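Local coordinates for hydroxyglutarate synthase (PDB 6W1G), which catalyses the iron(II)-dependent decarboxylation and hydroxylation of 2-oxoadipate to (R)-2-hydroxyglutarate, a step of lysine catabolism, at residues 59-62 against 63-66; 256-259 against 260-264; 379-382 against 383-386; 447-450 against 451-455. All blocks are in the same frame, centred on the assembly; numbering follows the deposited sequence.

Contact 1 (59-62 against 63-66); sequences TGEI and ERLD
E61 and R64, three residues apart on one short helical turn, run side by side and point the same way, yet their charged ends do not pair. E61 CG lies over one face of the R64 guanidinium, 4.1 Å from R64 NE, and the carboxylate and guanidinium planes are turned 65° apart. R64 CG sits between its own backbone N and carbonyl carbon (chi1 85°), which lays this methylene against the carbonyl of E61, R64 CG lying 3.5 Å from E61 O. E61 OE1 and R64 NE, 4.7 Å apart, would probably still attract, but each end finds its salt bridge elsewhere: E61 OE1 with R230, R64 NE with E68 and R64 NH1 with E397.

The backbone beneath is bonded as a tight turn. E63 N donates to G60 O at 3.0 Å, and E61 O takes R64 N from well above its carbonyl plane, with a weak further bond from L65 N. A water joins I62 O to D66 N. At the start, T59 OG1 accepts from E61 N in an ST turn and meets E61 OE2 on its anti side at 2.8 Å, with A55 O as a second partner of the hydroxyl.

G60, with positive phi, leaves helical geometry and separates helix 50-59 from this turn; E61 and I62 pack back on L56 of that helix, while just beyond the turn begins strand 69-75, which carries the metal ligand H70.

Contact 2 (256-259 against 260-264); sequences PTRR and HPILL
The guanidinium of R258 has I262 CD1 over one face, 4.1 Å above the plane and offset toward the rim, while H260 O and P261 CA lie at its edge. The imidazole of H260 is the other flat group, and its own preceding peptide lies over one face, with R259 C 3.4 Å from H260 CG.

The edge contact is the polar one. R258 approaches H260 O side-on with two nitrogens, R258 NE at 2.8 Å and R258 NH2 at 3.0 Å. The two bonds differ in direction: NH2 arrives in the carbonyl plane, NE from above it. Neither is straight, as expected when two N-H groups converge on a single atom. A bend at chi3 (52°) turns the arginine back over the chain that follows, where the side chain of I262 crosses it at a slant, the branch methyl I262 CG2 lying 3.7 Å from R258 NH2.

The outer nitrogens reach further, NH1 to F344 O and NH2 to P345 O, while D346 accepts from the backbone N of both R259 and H260. An alanine in place of R258 would remove both donors to H260 O and is likely to leave the carbonyls of F344 and P345 without these mates and the side of I262 less covered.

The arrangement is a side-on arginine grip on a loop carbonyl, cross-linking two irregular connections, its own and the one before helix 348-353, just ahead of the long antiparallel hairpin of strands 264-275 and 288-298.

Contact 3 (379-382 against 383-386); sequences TLQG and LIDA
Q381 O accepts the shortest backbone bond of this turn, from D385 N at 2.8 Å, and the same two residues are joined again through their side chains. Q381 NE2 donates to D385 OD1 at 2.9 Å, nearly straight at 162°. The carboxylate oxygen lies in the plane of the amide, but the donor comes from above the carboxylate plane, the two groups being turned 41° apart. With CG anti to the backbone N (chi1 -173°) and a bend at chi2, the glutamine curls forward along the helix to its partner. Its other end, OE1, accepts from R352 of helix 348-353. A leucine replacing Q381 would probably leave both D385 OD1 and R352 NH1 without these bonds.

This is the i to i+4 pairing of a short helix, 380-385, opened by a threonine N-cap: T379 OG1 accepts from G382 N at 2.9 Å. A side-chain carbon on G382 would run into that hydroxyl.

On another flank, L380 CG and I384 CD1 come to 4.0 Å, their side chains crossing at an angle. L383 is buried and lays CG against T379 O. L380, L383 and I384 all rest on V389 of strand 389-393.

Contact 4 (447-450 against 451-455); sequences SERR and SLQAC
The backbone here is regular alpha-helix, with four successive i to i+4 bonds: S451 N to S447 O, L452 N to E448 O, Q453 N to R449 O and A454 N to R450 O, the last at 3.0 Å. One carbonyl does double duty: besides L452 N, E448 O accepts the hydroxyl S451 OG at 2.8 Å. The serine reaches it because OG is set between its own backbone N and carbonyl carbon (chi1 78°), folded back against the preceding turn. The same hydroxyl oxygen also takes the backbone N of Y361, and this buried group is thereby held from both the helix and a strand.

On an exposed flank, R449 and Q453 lie alongside each other and point the same way. The stem methylene R449 CG lies beside the amide nitrogen Q453 NE2, 4.0 Å away, while the guanidinium and amide planes are nearly perpendicular, 82° apart. A water sits at the guanidinium edge, in its plane and close to R449 NH1, but its bond from Q453 NE2 is weak, so a link between the two ends through it is doubtful. Q453 CG also rests 3.3 Å from R449 O.

Other polar ends reach to further parts of the fold. R450 forms a salt bridge with E118 of helix 118-123, and in the conformer given here E448 OE2 accepts from F359 N. Helix 440-458 is thus docked along strand 359-363, with S451 against R360 and L452 against Y361.

How the contacts relate
Contacts 3 and 4 are the only two that touch: L380 CD2 meets L452 CD2 at 3.9 Å, their centres being about 15 Å apart. Helix 380-385 packs on strand 389-393 and helix 440-458 on strand 359-363, the two strands of one small sheet. Contact 1 lies about 18 Å, centre to centre, from both contact 2 and contact 4, with nearest atoms about 9 Å away in each case. It is also the one near the active site: the R64 side chain is about 10 Å from that of H70, which with H226 and E294 binds the nickel ion in this crystal, iron(II) in the working enzyme. Contacts 2, 3 and 4 lie away from the metal and substrate sites.

Contact 1 (59-62 against 63-66)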
ATOM      1  N   THR A  59      -9.209 -17.140   2.683  1.00 10.55           N
ATOM      2  CA  THR A  59      -9.238 -15.781   3.203  1.00 11.34           C
ATOM      3  C   THR A  59     -10.132 -14.857   2.400  1.00 11.87           C
ATOM      4  O   THR A  59     -10.332 -13.713   2.799  1.00 14.58           O
ATOM      5  CB  THR A  59      -7.833 -15.199   3.197  1.00 11.76           C
ATOM      6  OG1 THR A  59      -7.409 -15.102   1.847  1.00 12.48           O
ATOM      7  CG2 THR A  59      -6.848 -16.009   4.024  1.00 12.48           C
ATOM      8  N   GLY A  60     -10.636 -15.330   1.276  1.00 12.15           N
ATOM      9  CA  GLY A  60     -11.409 -14.533   0.371  1.00 14.01           C
ATOM     10  C   GLY A  60     -10.600 -13.625  -0.513  1.00 12.86           C
ATOM     11  O   GLY A  60     -11.185 -12.950  -1.381  1.00 15.29           O
ATOM     12  N   GLU A  61      -9.275 -13.595  -0.365  1.00 12.12           N
ATOM     13  CA  GLU A  61      -8.480 -12.724  -1.201  1.00 12.24           C
ATOM     14  C   GLU A  61      -8.584 -13.064  -2.680  1.00 11.78           C
ATOM     15  O   GLU A  61      -8.327 -12.188  -3.529  1.00 12.56           O
ATOM     16  CB  GLU A  61      -7.007 -12.808  -0.790  1.00 12.19           C
ATOM     17  CG  GLU A  61      -6.695 -12.174   0.541  1.00 13.03           C
ATOM     18  CD  GLU A  61      -5.279 -12.549   0.932  1.00 12.43           C
ATOM     19  OE1 GLU A  61      -4.338 -11.917   0.394  1.00 13.58           O
ATOM     20  OE2 GLU A  61      -5.141 -13.496   1.744  1.00 12.90           O
ATOM     21  N   ILE A  62      -8.963 -14.312  -3.022  1.00 12.89           N
ATOM     22  CA  ILE A  62      -9.128 -14.651  -4.435  1.00 14.80           C
ATOM     23  C   ILE A  62     -10.095 -13.693  -5.114  1.00 13.71           C
ATOM     24  O   ILE A  62      -9.937 -13.369  -6.286  1.00 16.20           O
ATOM     25  CB  ILE A  62      -9.546 -16.132  -4.565  1.00 17.23           C
ATOM     26  CG1 ILE A  62      -9.377 -16.648  -5.996  1.00 22.19           C
ATOM     27  CG2 ILE A  62     -10.960 -16.344  -4.015  1.00 19.45           C
ATOM     28  CD1 ILE A  62      -9.368 -18.177  -6.067  1.00 26.65           C
ATOM     29  N   GLU A  63     -11.103 -13.213  -4.402  1.00 14.47           N
ATOM     30  CA  GLU A  63     -12.085 -12.327  -5.013  1.00 15.20           C
ATOM     31  C   GLU A  63     -11.616 -10.887  -5.143  1.00 14.99           C
ATOM     32  O   GLU A  63     -12.161 -10.155  -5.962  1.00 22.14           O
ATOM     33  CB  GLU A  63     -13.387 -12.409  -4.218  1.00 19.34           C
ATOM     34  CG  GLU A  63     -13.933 -13.850  -4.160  1.00 24.16           C
ATOM     35  CD  GLU A  63     -15.246 -14.006  -3.422  1.00 35.16           C
ATOM     36  OE1 GLU A  63     -15.665 -13.068  -2.715  1.00 41.42           O
ATOM     37  OE2 GLU A  63     -15.857 -15.087  -3.553  1.00 39.41           O
ATOM     38  N   ARG A  64     -10.639 -10.461  -4.370  1.00 12.02           N
ATOM     39  CA  ARG A  64     -10.163  -9.069  -4.401  1.00 12.02           C
ATOM     40  C   ARG A  64      -8.897  -8.912  -5.238  1.00 11.84           C
ATOM     41  O   ARG A  64      -8.515  -7.792  -5.585  1.00 12.55           O
ATOM     42  CB  ARG A  64      -9.929  -8.531  -2.971  1.00 12.81           C
ATOM     43  CG  ARG A  64      -8.581  -8.861  -2.412  1.00 12.08           C
ATOM     44  CD  ARG A  64      -8.415  -8.522  -0.905  1.00 12.12           C
ATOM     45  NE  ARG A  64      -7.039  -8.235  -0.615  1.00 11.08           N
ATOM     46  CZ  ARG A  64      -6.556  -7.761   0.524  1.00 10.60           C
ATOM     47  NH1 ARG A  64      -7.300  -7.702   1.595  1.00 10.89           N
ATOM     48  NH2 ARG A  64      -5.314  -7.318   0.576  1.00 11.55           N
ATOM     49  N   LEU A  65      -8.217 -10.019  -5.543  1.00 11.57           N
ATOM     50  CA  LEU A  65      -6.856  -9.955  -6.068  1.00 11.16           C
ATOM     51  C   LEU A  65      -6.769  -9.224  -7.404  1.00 11.95           C
ATOM     52  O   LEU A  65      -5.843  -8.443  -7.630  1.00 11.88           O
ATOM     53  CB  LEU A  65      -6.358 -11.385  -6.237  1.00 11.94           C
ATOM     54  CG  LEU A  65      -5.005 -11.536  -6.926  1.00 12.27           C
ATOM     55  CD1 LEU A  65      -3.893 -10.872  -6.169  1.00 13.29           C
ATOM     56  CD2 LEU A  65      -4.743 -13.017  -7.156  1.00 13.73           C
ATOM     57  N   ASP A  66      -7.681  -9.508  -8.332  1.00 12.25           N
ATOM     58  CA  ASP A  66      -7.512  -9.022  -9.688  1.00 13.25           C
ATOM     59  C   ASP A  66      -7.525  -7.506  -9.767  1.00 12.84           C
ATOM     60  O   ASP A  66      -6.838  -6.935 -10.614  1.00 15.24           O
ATOM     61  CB  ASP A  66      -8.590  -9.561 -10.605  1.00 17.39           C
ATOM     62  CG  ASP A  66      -8.428  -9.057 -12.016  1.00 26.42           C
ATOM     63  OD1 ASP A  66      -7.361  -9.329 -12.603  1.00 28.79           O
ATOM     64  OD2 ASP A  66      -9.332  -8.361 -12.511  1.00 31.27           O
TER
HETATM   65  O   HOH W   1      -9.980 -11.313  -8.113  1.00 24.07           O

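Contact 2 (256-259 against 260-264)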
ATOM      1  N   PRO A 256      13.662 -11.767   1.130  1.00 14.62           N
ATOM      2  CA  PRO A 256      13.893 -12.628  -0.024  1.00 15.90           C
ATOM      3  C   PRO A 256      12.726 -13.565  -0.294  1.00 14.17           C
ATOM      4  O   PRO A 256      11.740 -13.592   0.477  1.00 14.56           O
ATOM      5  CB  PRO A 256      15.148 -13.405   0.380  1.00 16.45           C
ATOM      6  CG  PRO A 256      14.938 -13.582   1.866  1.00 17.61           C
ATOM      7  CD  PRO A 256      14.288 -12.298   2.352  1.00 16.73           C
ATOM      8  N   THR A 257      12.836 -14.322  -1.376  1.00 14.79           N
ATOM      9  CA  THR A 257      11.852 -15.338  -1.721  1.00 15.37           C
ATOM     10  C   THR A 257      11.658 -16.292  -0.554  1.00 15.01           C
ATOM     11  O   THR A 257      12.627 -16.777   0.036  1.00 16.66           O
ATOM     12  CB  THR A 257      12.352 -16.116  -2.942  1.00 17.24           C
ATOM     13  OG1 THR A 257      12.676 -15.202  -4.011  1.00 18.24           O
ATOM     14  CG2 THR A 257      11.313 -17.130  -3.387  1.00 18.99           C
ATOM     15  N   ARG A 258      10.400 -16.600  -0.258  1.00 14.78           N
ATOM     16  CA  ARG A 258      10.034 -17.509   0.809  1.00 14.63           C
ATOM     17  C   ARG A 258       8.835 -18.329   0.364  1.00 15.05           C
ATOM     18  O   ARG A 258       8.016 -17.897  -0.440  1.00 15.17           O
ATOM     19  CB  ARG A 258       9.608 -16.709   2.064  1.00 14.01           C
ATOM     20  CG  ARG A 258      10.752 -16.052   2.812  1.00 13.66           C
ATOM     21  CD  ARG A 258      10.261 -15.034   3.825  1.00 13.96           C
ATOM     22  NE  ARG A 258       9.249 -15.591   4.731  1.00 13.25           N
ATOM     23  CZ  ARG A 258       9.494 -16.254   5.866  1.00 13.83           C
ATOM     24  NH1 ARG A 258      10.746 -16.466   6.275  1.00 14.90           N
ATOM     25  NH2 ARG A 258       8.469 -16.726   6.584  1.00 14.93           N
ATOM     26  N   ARG A 259       8.697 -19.508   0.973  1.00 14.87           N
ATOM     27  CA  ARG A 259       7.473 -20.290   0.811  1.00 16.13           C
ATOM     28  C   ARG A 259       6.274 -19.565   1.420  1.00 15.14           C
ATOM     29  O   ARG A 259       5.161 -19.639   0.871  1.00 15.89           O
ATOM     30  CB  ARG A 259       7.620 -21.639   1.497  1.00 18.70           C
ATOM     31  CG  ARG A 259       8.637 -22.538   0.830  1.00 27.06           C
ATOM     32  CD  ARG A 259       8.927 -23.819   1.614  1.00 35.55           C
ATOM     33  NE  ARG A 259       9.957 -23.615   2.633  1.00 43.38           N
ATOM     34  CZ  ARG A 259       9.886 -24.027   3.896  1.00 48.63           C
ATOM     35  NH1 ARG A 259       8.827 -24.698   4.334  1.00 49.50           N
ATOM     36  NH2 ARG A 259      10.896 -23.771   4.721  1.00 50.79           N
ATOM     37  N   HIS A 260       6.484 -18.859   2.541  1.00 13.81           N
ATOM     38  CA  HIS A 260       5.422 -18.147   3.252  1.00 12.53           C
ATOM     39  C   HIS A 260       5.881 -16.709   3.374  1.00 12.50           C
ATOM     40  O   HIS A 260       6.537 -16.328   4.363  1.00 12.40           O
ATOM     41  CB  HIS A 260       5.133 -18.829   4.584  1.00 12.52           C
ATOM     42  CG  HIS A 260       4.591 -20.184   4.358  1.00 13.76           C
ATOM     43  ND1 HIS A 260       3.330 -20.394   3.828  1.00 14.48           N
ATOM     44  CD2 HIS A 260       5.155 -21.403   4.487  1.00 16.47           C
ATOM     45  CE1 HIS A 260       3.140 -21.689   3.668  1.00 16.55           C
ATOM     46  NE2 HIS A 260       4.219 -22.317   4.081  1.00 17.47           N
ATOM     47  N   PRO A 261       5.585 -15.897   2.358  1.00 11.96           N
ATOM     48  CA  PRO A 261       6.066 -14.514   2.330  1.00 11.50           C
ATOM     49  C   PRO A 261       5.622 -13.726   3.541  1.00 11.03           C
ATOM     50  O   PRO A 261       4.558 -13.969   4.125  1.00 10.67           O
ATOM     51  CB  PRO A 261       5.481 -13.976   1.014  1.00 12.71           C
ATOM     52  CG  PRO A 261       5.468 -15.260   0.144  1.00 17.59           C
ATOM     53  CD  PRO A 261       4.900 -16.271   1.116  1.00 14.79           C
ATOM     54  N   ILE A 262       6.413 -12.706   3.861  1.00 10.89           N
ATOM     55  CA  ILE A 262       6.164 -11.788   4.956  1.00 10.36           C
ATOM     56  C   ILE A 262       6.237 -10.352   4.438  1.00 10.39           C
ATOM     57  O   ILE A 262       6.996 -10.036   3.516  1.00 11.56           O
ATOM     58  CB  ILE A 262       7.133 -12.011   6.147  1.00 11.24           C
ATOM     59  CG1 ILE A 262       8.595 -11.857   5.710  1.00 12.79           C
ATOM     60  CG2 ILE A 262       6.862 -13.376   6.768  1.00 12.22           C
ATOM     61  CD1 ILE A 262       9.577 -12.115   6.849  1.00 14.41           C
ATOM     62  N   LEU A 263       5.448  -9.471   5.066  1.00  9.88           N
ATOM     63  CA  LEU A 263       5.381  -8.066   4.654  1.00 10.11           C
ATOM     64  C   LEU A 263       5.072  -7.984   3.172  1.00 10.35           C
ATOM     65  O   LEU A 263       4.036  -8.495   2.730  1.00 11.29           O
ATOM     66  CB  LEU A 263       6.611  -7.274   5.085  1.00 11.34           C
ATOM     67  CG  LEU A 263       6.831  -7.255   6.600  1.00 10.87           C
ATOM     68  CD1 LEU A 263       8.025  -6.360   6.950  1.00 13.86           C
ATOM     69  CD2 LEU A 263       5.623  -6.799   7.364  1.00 13.50           C
ATOM     70  N   LEU A 264       5.910  -7.315   2.360  1.00  9.90           N
ATOM     71  CA  LEU A 264       5.713  -7.284   0.926  1.00 10.04           C
ATOM     72  C   LEU A 264       7.090  -7.267   0.271  1.00  9.67           C
ATOM     73  O   LEU A 264       8.092  -6.966   0.915  1.00 11.41           O
ATOM     74  CB  LEU A 264       4.831  -6.133   0.480  1.00 11.32           C
ATOM     75  CG  LEU A 264       5.366  -4.726   0.667  1.00 11.43           C
ATOM     76  CD1 LEU A 264       6.351  -4.310  -0.413  1.00 12.53           C
ATOM     77  CD2 LEU A 264       4.212  -3.739   0.673  1.00 14.20           C
TER

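Contact 3 (379-382 against 383-386)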
ATOM      1  N   THR A 379      -8.721 -27.662  22.665  1.00 15.27           N
ATOM      2  CA  THR A 379      -7.786 -26.578  22.437  1.00 13.48           C
ATOM      3  C   THR A 379      -7.787 -26.210  20.971  1.00 12.63           C
ATOM      4  O   THR A 379      -8.206 -26.979  20.093  1.00 12.98           O
ATOM      5  CB  THR A 379      -6.343 -26.945  22.825  1.00 15.01           C
ATOM      6  OG1 THR A 379      -5.940 -27.993  21.966  1.00 14.49           O
ATOM      7  CG2 THR A 379      -6.206 -27.359  24.288  1.00 16.25           C
ATOM      8  N   LEU A 380      -7.316 -25.002  20.707  1.00 12.44           N
ATOM      9  CA  LEU A 380      -7.168 -24.544  19.332  1.00 11.66           C
ATOM     10  C   LEU A 380      -6.213 -25.442  18.548  1.00 11.62           C
ATOM     11  O   LEU A 380      -6.504 -25.869  17.425  1.00 11.18           O
ATOM     12  CB  LEU A 380      -6.698 -23.094  19.321  1.00 12.71           C
ATOM     13  CG  LEU A 380      -6.446 -22.478  17.945  1.00 12.36           C
ATOM     14  CD1 LEU A 380      -7.655 -22.576  17.050  1.00 12.91           C
ATOM     15  CD2 LEU A 380      -6.030 -21.014  18.139  1.00 14.07           C
ATOM     16  N   GLN A 381      -5.058 -25.768  19.138  1.00 12.00           N
ATOM     17  CA  GLN A 381      -4.133 -26.643  18.457  1.00 11.53           C
ATOM     18  C   GLN A 381      -4.755 -28.009  18.194  1.00 11.32           C
ATOM     19  O   GLN A 381      -4.535 -28.608  17.138  1.00 12.09           O
ATOM     20  CB  GLN A 381      -2.862 -26.835  19.275  1.00 13.86           C
ATOM     21  CG  GLN A 381      -1.814 -27.609  18.501  1.00 14.04           C
ATOM     22  CD  GLN A 381      -1.315 -26.777  17.359  1.00 16.04           C
ATOM     23  OE1 GLN A 381      -0.858 -25.652  17.561  1.00 18.82           O
ATOM     24  NE2 GLN A 381      -1.382 -27.298  16.159  1.00 16.57           N
ATOM     25  N   GLY A 382      -5.513 -28.523  19.135  1.00 12.40           N
ATOM     26  CA  GLY A 382      -6.122 -29.818  18.932  1.00 12.32           C
ATOM     27  C   GLY A 382      -7.148 -29.819  17.805  1.00 11.89           C
ATOM     28  O   GLY A 382      -7.268 -30.788  17.040  1.00 12.25           O
ATOM     29  N   LEU A 383      -7.908 -28.730  17.691  1.00 10.89           N
ATOM     30  CA  LEU A 383      -8.853 -28.600  16.595  1.00  9.92           C
ATOM     31  C   LEU A 383      -8.146 -28.454  15.254  1.00 10.00           C
ATOM     32  O   LEU A 383      -8.612 -28.971  14.242  1.00 11.13           O
ATOM     33  CB  LEU A 383      -9.759 -27.386  16.833  1.00 10.54           C
ATOM     34  CG  LEU A 383     -10.755 -27.561  17.960  1.00 12.45           C
ATOM     35  CD1 LEU A 383     -11.345 -26.230  18.350  1.00 16.05           C
ATOM     36  CD2 LEU A 383     -11.857 -28.533  17.566  1.00 14.49           C
ATOM     37  N   ILE A 384      -7.036 -27.723  15.219  1.00 10.26           N
ATOM     38  CA  ILE A 384      -6.230 -27.644  14.005  1.00 11.11           C
ATOM     39  C   ILE A 384      -5.705 -29.028  13.650  1.00 11.84           C
ATOM     40  O   ILE A 384      -5.811 -29.464  12.493  1.00 11.90           O
ATOM     41  CB  ILE A 384      -5.087 -26.642  14.204  1.00 11.60           C
ATOM     42  CG1 ILE A 384      -5.628 -25.200  14.300  1.00 11.73           C
ATOM     43  CG2 ILE A 384      -4.050 -26.774  13.098  1.00 13.87           C
ATOM     44  CD1 ILE A 384      -4.629 -24.211  14.853  1.00 12.09           C
ATOM     45  N   ASP A 385      -5.137 -29.736  14.629  1.00 12.21           N
ATOM     46  CA  ASP A 385      -4.551 -31.038  14.345  1.00 13.77           C
ATOM     47  C   ASP A 385      -5.584 -32.027  13.829  1.00 13.48           C
ATOM     48  O   ASP A 385      -5.266 -32.884  12.995  1.00 17.18           O
ATOM     49  CB  ASP A 385      -3.876 -31.593  15.605  1.00 16.92           C
ATOM     50  CG  ASP A 385      -2.644 -30.820  16.040  1.00 19.75           C
ATOM     51  OD1 ASP A 385      -2.143 -29.982  15.280  1.00 19.82           O
ATOM     52  OD2 ASP A 385      -2.163 -31.081  17.167  1.00 23.39           O
ATOM     53  N   ALA A 386      -6.804 -31.949  14.330  1.00 13.04           N
ATOM     54  CA  ALA A 386      -7.875 -32.846  13.886  1.00 13.88           C
ATOM     55  C   ALA A 386      -8.561 -32.382  12.606  1.00 12.78           C
ATOM     56  O   ALA A 386      -9.489 -33.036  12.141  1.00 13.71           O
ATOM     57  CB  ALA A 386      -8.926 -32.958  14.984  1.00 15.62           C
TER

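Contact 4 (447-450 against 451-455)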
ATOM      1  N   SER A 447      -8.320  -8.163  13.544  1.00 10.04           N
ATOM      2  CA  SER A 447      -8.725  -9.087  12.478  0.58  9.80           C
ATOM      3  C   SER A 447      -8.550 -10.537  12.907  1.00  9.79           C
ATOM      4  O   SER A 447      -9.436 -11.394  12.685  1.00 10.36           O
ATOM      5  CB  SER A 447      -7.867  -8.916  11.211  0.58 12.53           C
ATOM      6  OG  SER A 447      -8.076  -7.742  10.462  0.58 10.94           O
ATOM      7  N   GLU A 448      -7.386 -10.846  13.501  1.00  9.24           N
ATOM      8  CA  GLU A 448      -7.151 -12.200  13.981  0.51 11.79           C
ATOM      9  C   GLU A 448      -8.197 -12.591  15.019  1.00  9.33           C
ATOM     10  O   GLU A 448      -8.798 -13.684  14.945  1.00  9.61           O
ATOM     11  CB  GLU A 448      -5.729 -12.239  14.553  0.51 10.97           C
ATOM     12  CG  GLU A 448      -5.290 -13.545  15.133  0.51 11.00           C
ATOM     13  CD  GLU A 448      -3.836 -13.475  15.586  0.51 11.94           C
ATOM     14  OE1 GLU A 448      -3.563 -12.781  16.562  0.51 14.49           O
ATOM     15  OE2 GLU A 448      -2.948 -14.058  14.928  0.51 12.36           O
ATOM     16  N   ARG A 449      -8.465 -11.712  15.977  1.00  9.94           N
ATOM     17  CA  ARG A 449      -9.433 -12.007  17.016  1.00 10.11           C
ATOM     18  C   ARG A 449     -10.823 -12.222  16.448  1.00 10.17           C
ATOM     19  O   ARG A 449     -11.539 -13.136  16.887  1.00 10.92           O
ATOM     20  CB  ARG A 449      -9.424 -10.875  18.038  1.00 12.45           C
ATOM     21  CG  ARG A 449     -10.391 -11.036  19.170  1.00 16.64           C
ATOM     22  CD  ARG A 449      -9.932 -10.286  20.456  1.00 23.75           C
ATOM     23  NE  ARG A 449      -9.366  -8.978  20.242  1.00 34.30           N
ATOM     24  CZ  ARG A 449      -9.838  -7.839  20.747  1.00 36.08           C
ATOM     25  NH1 ARG A 449     -10.922  -7.810  21.522  1.00 36.40           N
ATOM     26  NH2 ARG A 449      -9.208  -6.724  20.460  1.00 37.21           N
ATOM     27  N   ARG A 450     -11.253 -11.369  15.516  1.00 10.32           N
ATOM     28  CA  ARG A 450     -12.581 -11.558  14.932  1.00 10.60           C
ATOM     29  C   ARG A 450     -12.665 -12.912  14.255  1.00 11.13           C
ATOM     30  O   ARG A 450     -13.703 -13.575  14.306  1.00 11.63           O
ATOM     31  CB  ARG A 450     -12.876 -10.452  13.928  1.00 11.64           C
ATOM     32  CG  ARG A 450     -13.221  -9.111  14.623  1.00 12.69           C
ATOM     33  CD  ARG A 450     -13.852  -8.112  13.628  1.00 14.39           C
ATOM     34  NE  ARG A 450     -12.819  -7.701  12.692  1.00 14.58           N
ATOM     35  CZ  ARG A 450     -12.019  -6.617  12.822  1.00 13.49           C
ATOM     36  NH1 ARG A 450     -12.160  -5.754  13.794  1.00 14.14           N
ATOM     37  NH2 ARG A 450     -11.088  -6.423  11.975  1.00 12.90           N
ATOM     38  N   SER A 451     -11.579 -13.366  13.597  1.00  9.66           N
ATOM     39  CA  SER A 451     -11.662 -14.659  12.931  1.00 10.85           C
ATOM     40  C   SER A 451     -11.844 -15.778  13.946  1.00  9.91           C
ATOM     41  O   SER A 451     -12.610 -16.728  13.702  1.00 10.64           O
ATOM     42  CB  SER A 451     -10.438 -14.934  12.032  1.00 11.18           C
ATOM     43  OG  SER A 451      -9.280 -15.330  12.741  1.00 10.65           O
ATOM     44  N   LEU A 452     -11.157 -15.695  15.079  1.00 10.47           N
ATOM     45  CA  LEU A 452     -11.281 -16.743  16.081  1.00 10.02           C
ATOM     46  C   LEU A 452     -12.682 -16.751  16.676  1.00 11.29           C
ATOM     47  O   LEU A 452     -13.251 -17.813  16.939  1.00 12.50           O
ATOM     48  CB  LEU A 452     -10.208 -16.543  17.160  1.00 12.26           C
ATOM     49  CG  LEU A 452      -8.816 -16.960  16.750  1.00 12.87           C
ATOM     50  CD1 LEU A 452      -7.788 -16.272  17.608  1.00 16.28           C
ATOM     51  CD2 LEU A 452      -8.666 -18.451  16.800  1.00 14.56           C
ATOM     52  N   GLN A 453     -13.252 -15.580  16.894  1.00 11.26           N
ATOM     53  CA  GLN A 453     -14.612 -15.510  17.437  1.00 12.50           C
ATOM     54  C   GLN A 453     -15.611 -16.095  16.456  1.00 12.49           C
ATOM     55  O   GLN A 453     -16.535 -16.809  16.847  1.00 14.32           O
ATOM     56  CB  GLN A 453     -14.949 -14.068  17.754  1.00 13.12           C
ATOM     57  CG  GLN A 453     -14.149 -13.558  18.903  1.00 15.79           C
ATOM     58  CD  GLN A 453     -14.492 -12.142  19.239  1.00 18.50           C
ATOM     59  OE1 GLN A 453     -15.122 -11.431  18.446  1.00 21.93           O
ATOM     60  NE2 GLN A 453     -14.101 -11.706  20.425  1.00 21.46           N
ATOM     61  N   ALA A 454     -15.461 -15.787  15.177  1.00 12.38           N
ATOM     62  CA  ALA A 454     -16.360 -16.323  14.164  1.00 14.04           C
ATOM     63  C   ALA A 454     -16.216 -17.833  14.058  1.00 13.69           C
ATOM     64  O   ALA A 454     -17.208 -18.554  13.864  1.00 14.73           O
ATOM     65  CB  ALA A 454     -16.100 -15.641  12.810  1.00 15.66           C
ATOM     66  N   CYS A 455     -14.999 -18.325  14.173  1.00 12.55           N
ATOM     67  CA  CYS A 455     -14.767 -19.754  14.099  1.00 13.76           C
ATOM     68  C   CYS A 455     -15.405 -20.453  15.283  1.00 13.90           C
ATOM     69  O   CYS A 455     -16.061 -21.485  15.126  1.00 15.49           O
ATOM     70  CB  CYS A 455     -13.271 -19.961  14.081  1.00 16.76           C
ATOM     71  SG  CYS A 455     -12.737 -21.659  13.769  1.00 15.75           S
TER
HETATM   72  O   HOH W   2     -12.789  -9.259  22.342  1.00 37.80           O